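Local atomic coordinates of dihydrofolate reductase (PDB entry 3VCO), a protein that catalyses the NADPH-dependent reduction of dihydrofolate to tetrahydrofolate, an essential step in making thymidylate, purines and glycine. Residues F52-T57 / L84-I88; L63-M69 / V125-I131; V148-H154 / K194-V200. All blocks are in the same frame, centred on the assembly; numbering follows the deposited sequence.

Contact 1: residues F52-T57 / L84-I88; sequences FKTVTT and LKDRI
R87 reaches from a type II beta turn, L84 to R87, to the last turn of helix 46-57 and slots its guanidinium group between the helix and the turn. Inside, the fit is close. R87 NH1 donates to T56 OG1 at 2.9 Å, with the hydroxyl tilted out of the guanidinium plane, and that same hydroxyl passes its own hydrogen to F52 O, one turn back. The T56 chi1 of 63° puts OG1 between the backbone N and the carbonyl carbon, where it can serve both partners. The edge made by NE and NH2 closes on its own turn: R87 NE and NH2 both bind K85 O, each at 2.9 Å and each with the oxygen close to the guanidinium plane. A bend at chi3 (-81°) folds the end of R87 back for this grip. The bonds along its edges fix the rotation of the group, with L84 CB on one face and T57 OG1 on the other, 3.1 Å above the plane near its centre. Beside it, F52 CE2 packs 4.0 Å from L84 CD1, a methyl at the edge of the ring.

The outer side is looser. K53 NZ comes 3.3 Å from R87 NH2, two donors that do not bond, next to the K85 methylenes; D86 offers little more than CB to the T57 methyl. F52, K53 and R87 belong to the substrate site by similarity. This cluster of basic groups is consistent with the site where the arginine of DHFR enzymes receives the glutamate carboxylate of folate. At the C-terminal end of the helix, beside the exposed D86, a water donates to T57 O at 2.8 Å and to D86 O at 2.6 Å.

Contact 2: residues L63-M69 / V125-I131; sequences LKNAVVM and VDEVFII
F129 O accepts the shortest bond of this strand pair, 2.7 Å from V68 N, while the CA-H of V67 also points at it. The bond joins two neighbouring parallel strands in the central sheet of the DHFR fold, 64-70 and 125-130. The regular register runs from A66 beside V128 to V68 beside I130: A66 N meets E127 O, F129 N meets A66 O, and I131 N meets V68 O, all within 2.8 to 2.9 Å.

Before that the register slips by one residue in a beta bulge; the backbone keeps D126 N to K64 O, and N65 OD1 takes the next N-H, E127 N, at 2.8 Å, in a fairly straight bond (162°) tilted from the amide's carbonyl plane. With chi1 at -61°, the amide comes beside the D126 side chain, its OD1 3.2 Å from D126 CB. ND2 donates to T56 O in the last turn of helix 46-57 and to K58 O just after it. D126 turns its carboxylate to H60 N. N65 CG lies 3.7 Å from F129 CE2, at the edge of that ring.

Both faces are greasy. V68 CB meets I130 CD1 at 3.6 Å beside helix 109-116, which also covers A66 and V128; V67 and F129 face helix 46-57. M69 CB presses on I131 CG1 at 3.5 Å, tighter than usual for two carbons. The backbone does most of the polar work, and the buried N65 amide, satisfied at both ends, ties the bulge to the end of helix 46-57 and the residue after it.

Contact 3: residues V148-H154 / K194-V200; sequences VRIYCTH and KFCVYDV
H154 and Y198, which are not bridge partners, meet diagonally across antiparallel neighbours in the DHFR sheet, strands 148-156 and 191-200, their side chains coming from opposite directions. H154 NE2 and Y198 OH are hydrogen-bonded at 2.7 Å, either able to be the donor. The rings stand rim to rim with planes at 85°, so neither covers the other's face, and C196 SG lies obliquely off H154.

On the face that carries Y151 and V197, R149 holds D199 side-on: NE to OD1 at 2.9 Å and NH2 to OD2 at 3.2 Å, where OD2 uses its syn lone pair. The bend at chi3 (-72°) turns the guanidinium toward the carboxylate. A water bridges V148 O and D199 OD1, weakly. T153 OG1 lies in the plane of the F195 ring, at its edge.

Beneath these side chains, backbone bonds at I150-Y198, C152-C196 and H154-K194 set the register. Further out, strand 23-29 pairs with the other edge of strand 148-156, and W33 meets H154. T153 OG1 is hydrogen-bonded to D48 OD1, of a substrate-binding residue by similarity, while F51 of helix 46-57 stacks on F195. Between the salt bridge and that site, V197 CG1 lies 3.9 Å above the plane of the Y151 ring, toward its rim.

The centres of contacts 1 and 2 lie 8 Å apart, and they interlock along the chain. The turn of contact 1 runs into strand 88-92, with I88 N 2.9 Å from N65 O and I88 O 2.9 Å from V67 N, probably hydrogen bonds. Contact 3 is about 17 Å from contact 1 and 16 Å from contact 2, centre to centre. Helix 46-57 links contact 1 to contact 3 by V55 CG1 on Y151 CD1 (3.6 Å); contacts 2 and 3 share a sheet and touch directly, F129 CE1 to Y151 CE2 (3.9 Å). Of the substrate residues by similarity, D48 lies toward contact 3, and F52 and K53 at contact 1, where R87 meets them.

Contact 1: residues F52-T57 / L84-I88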
loop_
_atom_site.group_PDB
_atom_site.type_symbol
_atom_site.label_atom_id
_atom_site.label_comp_id
_atom_site.label_asym_id
_atom_site.label_seq_id
_atom_site.Cartn_x
_atom_site.Cartn_y
_atom_site.Cartn_z
ATOM N N PHE A 52 6.067 -6.649 1.342
ATOM C CA PHE A 52 4.659 -6.294 1.350
ATOM C C PHE A 52 3.869 -7.069 2.409
ATOM O O PHE A 52 3.197 -6.462 3.225
ATOM C CB PHE A 52 4.053 -6.536 -0.015
ATOM C CG PHE A 52 2.622 -6.136 -0.120
ATOM C CD1 PHE A 52 2.269 -4.871 -0.543
ATOM C CD2 PHE A 52 1.622 -7.043 0.146
ATOM C CE1 PHE A 52 0.903 -4.530 -0.664
ATOM C CE2 PHE A 52 0.290 -6.702 0.041
ATOM C CZ PHE A 52 -0.073 -5.459 -0.360
ATOM N N LYS A 53 3.951 -8.396 2.367
ATOM C CA LYS A 53 3.280 -9.269 3.332
ATOM C C LYS A 53 3.579 -8.896 4.788
ATOM O O LYS A 53 2.663 -8.680 5.590
ATOM C CB LYS A 53 3.641 -10.740 3.086
ATOM C CG LYS A 53 3.074 -11.703 4.139
ATOM C CD LYS A 53 1.594 -11.965 3.933
ATOM C CE LYS A 53 1.111 -13.141 4.805
ATOM N NZ LYS A 53 -0.193 -13.682 4.347
ATOM N N THR A 54 4.859 -8.833 5.119
ATOM C CA THR A 54 5.316 -8.391 6.437
ATOM C C THR A 54 4.765 -7.024 6.873
ATOM O O THR A 54 4.130 -6.918 7.924
ATOM C CB THR A 54 6.854 -8.354 6.506
ATOM O OG1 THR A 54 7.357 -9.673 6.267
ATOM C CG2 THR A 54 7.324 -7.887 7.871
ATOM N N VAL A 55 4.998 -5.999 6.056
ATOM C CA VAL A 55 4.578 -4.631 6.355
ATOM C C VAL A 55 3.082 -4.609 6.596
ATOM O O VAL A 55 2.629 -4.073 7.603
ATOM C CB VAL A 55 4.991 -3.635 5.208
ATOM C CG1 VAL A 55 4.252 -2.314 5.282
ATOM C CG2 VAL A 55 6.483 -3.385 5.233
ATOM N N THR A 56 2.308 -5.229 5.709
ATOM C CA THR A 56 0.856 -5.100 5.805
ATOM C C THR A 56 0.181 -6.056 6.747
ATOM O O THR A 56 -0.949 -5.829 7.124
ATOM C CB THR A 56 0.159 -5.213 4.427
ATOM O OG1 THR A 56 0.393 -6.515 3.891
ATOM C CG2 THR A 56 0.700 -4.053 3.435
ATOM N N THR A 57 0.843 -7.140 7.118
ATOM C CA THR A 57 0.153 -8.130 7.930
ATOM C C THR A 57 0.463 -7.979 9.402
ATOM O O THR A 57 -0.408 -8.213 10.260
ATOM C CB THR A 57 0.469 -9.558 7.459
ATOM O OG1 THR A 57 0.013 -9.702 6.111
ATOM C CG2 THR A 57 -0.206 -10.594 8.337
ATOM N N LEU A 84 -6.304 -10.753 0.487
ATOM C CA LEU A 84 -5.053 -10.831 1.220
ATOM C C LEU A 84 -5.361 -11.362 2.604
ATOM O O LEU A 84 -6.111 -10.725 3.343
ATOM C CB LEU A 84 -4.497 -9.437 1.292
ATOM C CG LEU A 84 -4.191 -8.926 -0.110
ATOM C CD1 LEU A 84 -3.660 -7.485 -0.073
ATOM C CD2 LEU A 84 -3.164 -9.859 -0.714
ATOM N N LYS A 85 -4.821 -12.528 2.951
ATOM C CA LYS A 85 -5.168 -13.162 4.228
ATOM C C LYS A 85 -4.764 -12.333 5.453
ATOM O O LYS A 85 -3.731 -11.667 5.445
ATOM C CB LYS A 85 -4.576 -14.588 4.320
ATOM C CG LYS A 85 -3.190 -14.726 3.738
ATOM C CD LYS A 85 -2.729 -16.211 3.672
ATOM C CE LYS A 85 -1.406 -16.357 2.912
ATOM N NZ LYS A 85 -0.955 -17.778 2.787
ATOM N N ASP A 86 -5.570 -12.404 6.503
ATOM C CA ASP A 86 -5.211 -11.801 7.794
ATOM C C ASP A 86 -5.206 -10.279 7.800
ATOM O O ASP A 86 -4.647 -9.656 8.716
ATOM C CB ASP A 86 -3.875 -12.356 8.308
ATOM C CG ASP A 86 -3.974 -13.837 8.699
ATOM O OD1 ASP A 86 -4.999 -14.225 9.309
ATOM O OD2 ASP A 86 -3.040 -14.616 8.389
ATOM N N ARG A 87 -5.846 -9.699 6.781
ATOM C CA ARG A 87 -6.022 -8.264 6.670
ATOM C C ARG A 87 -7.438 -8.000 6.284
ATOM O O ARG A 87 -8.078 -8.819 5.619
ATOM C CB ARG A 87 -5.069 -7.688 5.581
ATOM C CG ARG A 87 -3.623 -7.711 6.026
ATOM C CD ARG A 87 -2.702 -7.827 4.832
ATOM N NE ARG A 87 -2.633 -9.218 4.436
ATOM C CZ ARG A 87 -1.828 -9.707 3.511
ATOM N NH1 ARG A 87 -0.959 -8.918 2.878
ATOM N NH2 ARG A 87 -1.869 -11.013 3.256
ATOM N N ILE A 88 -7.950 -6.863 6.706
ATOM C CA ILE A 88 -9.266 -6.431 6.266
ATOM C C ILE A 88 -9.029 -5.828 4.889
ATOM O O ILE A 88 -8.280 -4.862 4.756
ATOM C CB ILE A 88 -9.802 -5.335 7.212
ATOM C CG1 ILE A 88 -9.990 -5.906 8.633
ATOM C CG2 ILE A 88 -11.109 -4.701 6.654
ATOM C CD1 ILE A 88 -9.999 -4.858 9.689
HETATM O O HOH W 1 -3.165 -7.903 9.850
#

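Contact 2: residues L63-M69 / V125-I131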
loop_
_atom_site.group_PDB
_atom_site.type_symbol
_atom_site.label_atom_id
_atom_site.label_comp_id
_atom_site.label_asym_id
_atom_site.label_seq_id
_atom_site.Cartn_x
_atom_site.Cartn_y
_atom_site.Cartn_z
ATOM N N LEU A 63 -5.487 -8.188 16.605
ATOM C CA LEU A 63 -5.946 -7.185 15.636
ATOM C C LEU A 63 -5.499 -7.470 14.208
ATOM O O LEU A 63 -4.593 -8.278 13.972
ATOM C CB LEU A 63 -5.459 -5.797 16.052
ATOM C CG LEU A 63 -5.739 -5.424 17.505
ATOM C CD1 LEU A 63 -5.327 -3.983 17.785
ATOM C CD2 LEU A 63 -7.203 -5.659 17.891
ATOM N N LYS A 64 -6.120 -6.784 13.253
ATOM C CA LYS A 64 -5.744 -6.938 11.841
ATOM C C LYS A 64 -5.558 -5.591 11.200
ATOM O O LYS A 64 -6.372 -4.693 11.385
ATOM C CB LYS A 64 -6.846 -7.639 11.045
ATOM C CG LYS A 64 -7.524 -8.830 11.725
ATOM C CD LYS A 64 -6.806 -10.107 11.376
ATOM C CE LYS A 64 -7.055 -11.173 12.463
ATOM N NZ LYS A 64 -6.588 -12.456 11.956
ATOM N N ASN A 65 -4.522 -5.460 10.393
ATOM C CA ASN A 65 -4.397 -4.250 9.597
ATOM C C ASN A 65 -5.419 -4.224 8.458
ATOM O O ASN A 65 -5.943 -5.260 8.089
ATOM C CB ASN A 65 -2.973 -4.100 9.061
ATOM C CG ASN A 65 -1.973 -4.006 10.160
ATOM O OD1 ASN A 65 -2.241 -3.356 11.182
ATOM N ND2 ASN A 65 -0.823 -4.670 9.994
ATOM N N ALA A 66 -5.744 -3.030 7.960
ATOM C CA ALA A 66 -6.586 -2.871 6.765
ATOM C C ALA A 66 -5.706 -2.532 5.563
ATOM O O ALA A 66 -4.724 -1.793 5.701
ATOM C CB ALA A 66 -7.651 -1.772 6.974
ATOM N N VAL A 67 -5.989 -3.143 4.415
ATOM C CA VAL A 67 -5.343 -2.730 3.170
ATOM C C VAL A 67 -6.451 -2.183 2.274
ATOM O O VAL A 67 -7.452 -2.854 2.036
ATOM C CB VAL A 67 -4.623 -3.861 2.442
ATOM C CG1 VAL A 67 -3.344 -4.264 3.242
ATOM C CG2 VAL A 67 -5.563 -5.095 2.275
ATOM N N VAL A 68 -6.272 -0.929 1.865
ATOM C CA VAL A 68 -7.266 -0.214 1.117
ATOM C C VAL A 68 -6.680 0.020 -0.269
ATOM O O VAL A 68 -5.506 0.381 -0.385
ATOM C CB VAL A 68 -7.627 1.123 1.817
ATOM C CG1 VAL A 68 -8.766 1.819 1.055
ATOM C CG2 VAL A 68 -8.018 0.891 3.330
ATOM N N MET A 69 -7.477 -0.215 -1.313
ATOM C CA MET A 69 -6.953 -0.146 -2.671
ATOM C C MET A 69 -8.092 0.157 -3.649
ATOM O O MET A 69 -9.245 -0.096 -3.324
ATOM C CB MET A 69 -6.325 -1.497 -3.039
ATOM C CG MET A 69 -7.386 -2.586 -3.225
ATOM S SD MET A 69 -6.731 -4.254 -3.243
ATOM C CE MET A 69 -7.080 -4.594 -1.524
ATOM N N VAL A 125 -9.387 -3.307 13.801
ATOM C CA VAL A 125 -8.349 -2.669 12.977
ATOM C C VAL A 125 -7.138 -2.225 13.805
ATOM O O VAL A 125 -7.270 -1.759 14.936
ATOM C CB VAL A 125 -8.940 -1.442 12.233
ATOM C CG1 VAL A 125 -9.444 -0.423 13.237
ATOM C CG2 VAL A 125 -7.893 -0.782 11.296
ATOM N N ASP A 126 -5.952 -2.434 13.268
ATOM C CA ASP A 126 -4.767 -1.896 13.881
ATOM C C ASP A 126 -4.338 -0.748 12.970
ATOM O O ASP A 126 -4.822 0.369 13.147
ATOM C CB ASP A 126 -3.661 -2.943 14.070
ATOM C CG ASP A 126 -2.469 -2.392 14.869
ATOM O OD1 ASP A 126 -2.471 -1.178 15.201
ATOM O OD2 ASP A 126 -1.545 -3.170 15.180
ATOM N N GLU A 127 -3.492 -1.002 11.967
ATOM C CA GLU A 127 -3.043 0.070 11.074
ATOM C C GLU A 127 -3.760 -0.002 9.705
ATOM O O GLU A 127 -4.342 -1.042 9.335
ATOM C CB GLU A 127 -1.504 0.064 10.904
ATOM C CG GLU A 127 -0.667 0.228 12.252
ATOM C CD GLU A 127 -0.038 1.614 12.430
ATOM O OE1 GLU A 127 0.015 2.354 11.439
ATOM O OE2 GLU A 127 0.400 1.976 13.566
ATOM N N VAL A 128 -3.720 1.100 8.978
ATOM C CA VAL A 128 -4.372 1.223 7.688
ATOM C C VAL A 128 -3.285 1.443 6.638
ATOM O O VAL A 128 -2.445 2.342 6.792
ATOM C CB VAL A 128 -5.348 2.416 7.695
ATOM C CG1 VAL A 128 -5.973 2.624 6.329
ATOM C CG2 VAL A 128 -6.439 2.170 8.749
ATOM N N PHE A 129 -3.276 0.590 5.609
ATOM C CA PHE A 129 -2.327 0.745 4.494
ATOM C C PHE A 129 -3.130 1.041 3.230
ATOM O O PHE A 129 -4.103 0.344 2.961
ATOM C CB PHE A 129 -1.477 -0.525 4.333
ATOM C CG PHE A 129 -0.615 -0.822 5.561
ATOM C CD1 PHE A 129 0.708 -0.429 5.608
ATOM C CD2 PHE A 129 -1.181 -1.393 6.704
ATOM C CE1 PHE A 129 1.468 -0.632 6.730
ATOM C CE2 PHE A 129 -0.429 -1.612 7.851
ATOM C CZ PHE A 129 0.898 -1.214 7.891
ATOM N N ILE A 130 -2.705 2.057 2.474
ATOM C CA ILE A 130 -3.227 2.335 1.155
ATOM C C ILE A 130 -2.228 1.744 0.141
ATOM O O ILE A 130 -1.072 2.184 0.073
ATOM C CB ILE A 130 -3.302 3.851 0.921
ATOM C CG1 ILE A 130 -4.165 4.531 1.991
ATOM C CG2 ILE A 130 -3.797 4.175 -0.501
ATOM C CD1 ILE A 130 -5.584 4.079 1.999
ATOM N N ILE A 131 -2.669 0.762 -0.645
ATOM C CA ILE A 131 -1.728 -0.005 -1.452
ATOM C C ILE A 131 -1.832 0.331 -2.917
ATOM O O ILE A 131 -1.252 -0.318 -3.783
ATOM C CB ILE A 131 -1.842 -1.504 -1.197
ATOM C CG1 ILE A 131 -3.175 -2.035 -1.698
ATOM C CG2 ILE A 131 -1.645 -1.771 0.349
ATOM C CD1 ILE A 131 -3.226 -3.519 -1.737
#

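Contact 3: residues V148-H154 / K194-V200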
loop_
_atom_site.group_PDB
_atom_site.type_symbol
_atom_site.label_atom_id
_atom_site.label_comp_id
_atom_site.label_asym_id
_atom_site.label_seq_id
_atom_site.Cartn_x
_atom_site.Cartn_y
_atom_site.Cartn_z
ATOM N N VAL A 148 1.357 10.859 7.344
ATOM C CA VAL A 148 1.441 9.791 6.381
ATOM C C VAL A 148 2.819 9.172 6.471
ATOM O O VAL A 148 3.787 9.876 6.707
ATOM C CB VAL A 148 1.282 10.360 4.964
ATOM C CG1 VAL A 148 1.439 9.231 3.885
ATOM C CG2 VAL A 148 -0.057 11.144 4.837
ATOM N N ARG A 149 2.882 7.857 6.306
ATOM C CA ARG A 149 4.165 7.148 6.287
ATOM C C ARG A 149 4.171 6.442 4.945
ATOM O O ARG A 149 3.150 5.924 4.529
ATOM C CB ARG A 149 4.262 6.095 7.406
ATOM C CG ARG A 149 5.489 5.165 7.192
ATOM C CD ARG A 149 5.771 4.314 8.373
ATOM N NE ARG A 149 6.309 5.141 9.443
ATOM C CZ ARG A 149 6.837 4.658 10.549
ATOM N NH1 ARG A 149 6.917 3.337 10.744
ATOM N NH2 ARG A 149 7.285 5.503 11.444
ATOM N N ILE A 150 5.299 6.445 4.250
ATOM C CA ILE A 150 5.376 5.733 2.982
ATOM C C ILE A 150 6.380 4.589 3.104
ATOM O O ILE A 150 7.537 4.814 3.396
ATOM C CB ILE A 150 5.941 6.665 1.865
ATOM C CG1 ILE A 150 5.010 7.870 1.647
ATOM C CG2 ILE A 150 6.141 5.879 0.576
ATOM C CD1 ILE A 150 5.682 9.009 0.776
ATOM N N TYR A 151 5.937 3.388 2.809
ATOM C CA TYR A 151 6.799 2.219 2.688
ATOM C C TYR A 151 7.054 2.096 1.204
ATOM O O TYR A 151 6.143 1.830 0.413
ATOM C CB TYR A 151 6.011 0.993 3.155
ATOM C CG TYR A 151 5.816 0.966 4.650
ATOM C CD1 TYR A 151 6.738 0.290 5.470
ATOM C CD2 TYR A 151 4.760 1.672 5.257
ATOM C CE1 TYR A 151 6.570 0.255 6.856
ATOM C CE2 TYR A 151 4.594 1.650 6.661
ATOM C CZ TYR A 151 5.509 0.933 7.438
ATOM O OH TYR A 151 5.360 0.916 8.798
ATOM N N CYS A 152 8.293 2.299 0.820
ATOM C CA CYS A 152 8.604 2.463 -0.568
ATOM C C CYS A 152 9.596 1.372 -1.014
ATOM O O CYS A 152 10.623 1.147 -0.372
ATOM C CB CYS A 152 9.236 3.866 -0.768
ATOM S SG CYS A 152 9.566 4.258 -2.488
ATOM N N THR A 153 9.275 0.702 -2.113
ATOM C CA THR A 153 10.278 -0.067 -2.823
ATOM C C THR A 153 10.771 0.763 -3.981
ATOM O O THR A 153 10.034 1.016 -4.920
ATOM C CB THR A 153 9.662 -1.357 -3.330
ATOM O OG1 THR A 153 9.055 -1.986 -2.193
ATOM C CG2 THR A 153 10.722 -2.256 -3.953
ATOM N N HIS A 154 12.028 1.161 -3.917
ATOM C CA HIS A 154 12.698 1.837 -5.041
ATOM C C HIS A 154 13.241 0.827 -6.030
ATOM O O HIS A 154 13.927 -0.098 -5.651
ATOM C CB HIS A 154 13.862 2.676 -4.529
ATOM C CG HIS A 154 13.442 3.818 -3.646
ATOM N ND1 HIS A 154 13.033 5.040 -4.141
ATOM C CD2 HIS A 154 13.425 3.937 -2.300
ATOM C CE1 HIS A 154 12.739 5.846 -3.136
ATOM N NE2 HIS A 154 12.946 5.195 -2.009
ATOM N N LYS A 194 15.476 -1.577 -3.513
ATOM C CA LYS A 194 15.803 -1.484 -2.107
ATOM C C LYS A 194 14.575 -0.952 -1.422
ATOM O O LYS A 194 13.696 -0.359 -2.074
ATOM C CB LYS A 194 17.000 -0.577 -1.884
ATOM C CG LYS A 194 16.687 0.900 -1.973
ATOM C CD LYS A 194 17.934 1.755 -1.827
ATOM C CE LYS A 194 18.427 1.839 -0.395
ATOM N NZ LYS A 194 19.412 2.969 -0.259
ATOM N N PHE A 195 14.505 -1.177 -0.123
ATOM C CA PHE A 195 13.312 -0.850 0.665
ATOM C C PHE A 195 13.610 0.327 1.568
ATOM O O PHE A 195 14.604 0.337 2.262
ATOM C CB PHE A 195 12.877 -2.048 1.518
ATOM C CG PHE A 195 12.607 -3.305 0.706
ATOM C CD1 PHE A 195 11.563 -3.349 -0.214
ATOM C CD2 PHE A 195 13.397 -4.428 0.853
ATOM C CE1 PHE A 195 11.313 -4.497 -0.986
ATOM C CE2 PHE A 195 13.155 -5.565 0.092
ATOM C CZ PHE A 195 12.124 -5.582 -0.845
ATOM N N CYS A 196 12.722 1.305 1.581
ATOM C CA CYS A 196 12.930 2.515 2.380
ATOM C C CYS A 196 11.582 2.902 2.981
ATOM O O CYS A 196 10.522 2.672 2.391
ATOM C CB CYS A 196 13.451 3.657 1.509
ATOM S SG CYS A 196 15.167 3.507 0.992
ATOM N N VAL A 197 11.629 3.450 4.187
ATOM C CA VAL A 197 10.429 3.863 4.880
ATOM C C VAL A 197 10.552 5.341 5.292
ATOM O O VAL A 197 11.572 5.758 5.841
ATOM C CB VAL A 197 10.227 3.017 6.110
ATOM C CG1 VAL A 197 8.955 3.416 6.803
ATOM C CG2 VAL A 197 10.207 1.504 5.719
ATOM N N TYR A 198 9.512 6.118 5.002
ATOM C CA TYR A 198 9.587 7.552 5.179
ATOM C C TYR A 198 8.401 8.071 5.949
ATOM O O TYR A 198 7.274 7.654 5.698
ATOM C CB TYR A 198 9.579 8.267 3.824
ATOM C CG TYR A 198 10.688 7.859 2.842
ATOM C CD1 TYR A 198 11.998 8.297 3.006
ATOM C CD2 TYR A 198 10.401 7.048 1.766
ATOM C CE1 TYR A 198 12.997 7.920 2.106
ATOM C CE2 TYR A 198 11.387 6.676 0.853
ATOM C CZ TYR A 198 12.666 7.096 1.033
ATOM O OH TYR A 198 13.604 6.713 0.121
ATOM N N ASP A 199 8.666 9.010 6.850
ATOM C CA ASP A 199 7.611 9.792 7.478
ATOM C C ASP A 199 7.544 11.132 6.792
ATOM O O ASP A 199 8.552 11.796 6.635
ATOM C CB ASP A 199 7.886 9.965 8.972
ATOM C CG ASP A 199 7.543 8.731 9.745
ATOM O OD1 ASP A 199 6.624 8.004 9.319
ATOM O OD2 ASP A 199 8.193 8.472 10.762
ATOM N N VAL A 200 6.346 11.507 6.359
ATOM C CA VAL A 200 6.154 12.788 5.721
ATOM C C VAL A 200 5.939 13.759 6.860
ATOM O O VAL A 200 5.044 13.548 7.674
ATOM C CB VAL A 200 4.918 12.772 4.775
ATOM C CG1 VAL A 200 4.708 14.130 4.113
ATOM C CG2 VAL A 200 5.043 11.625 3.736
HETATM O O HOH W 2 4.176 9.630 9.594
#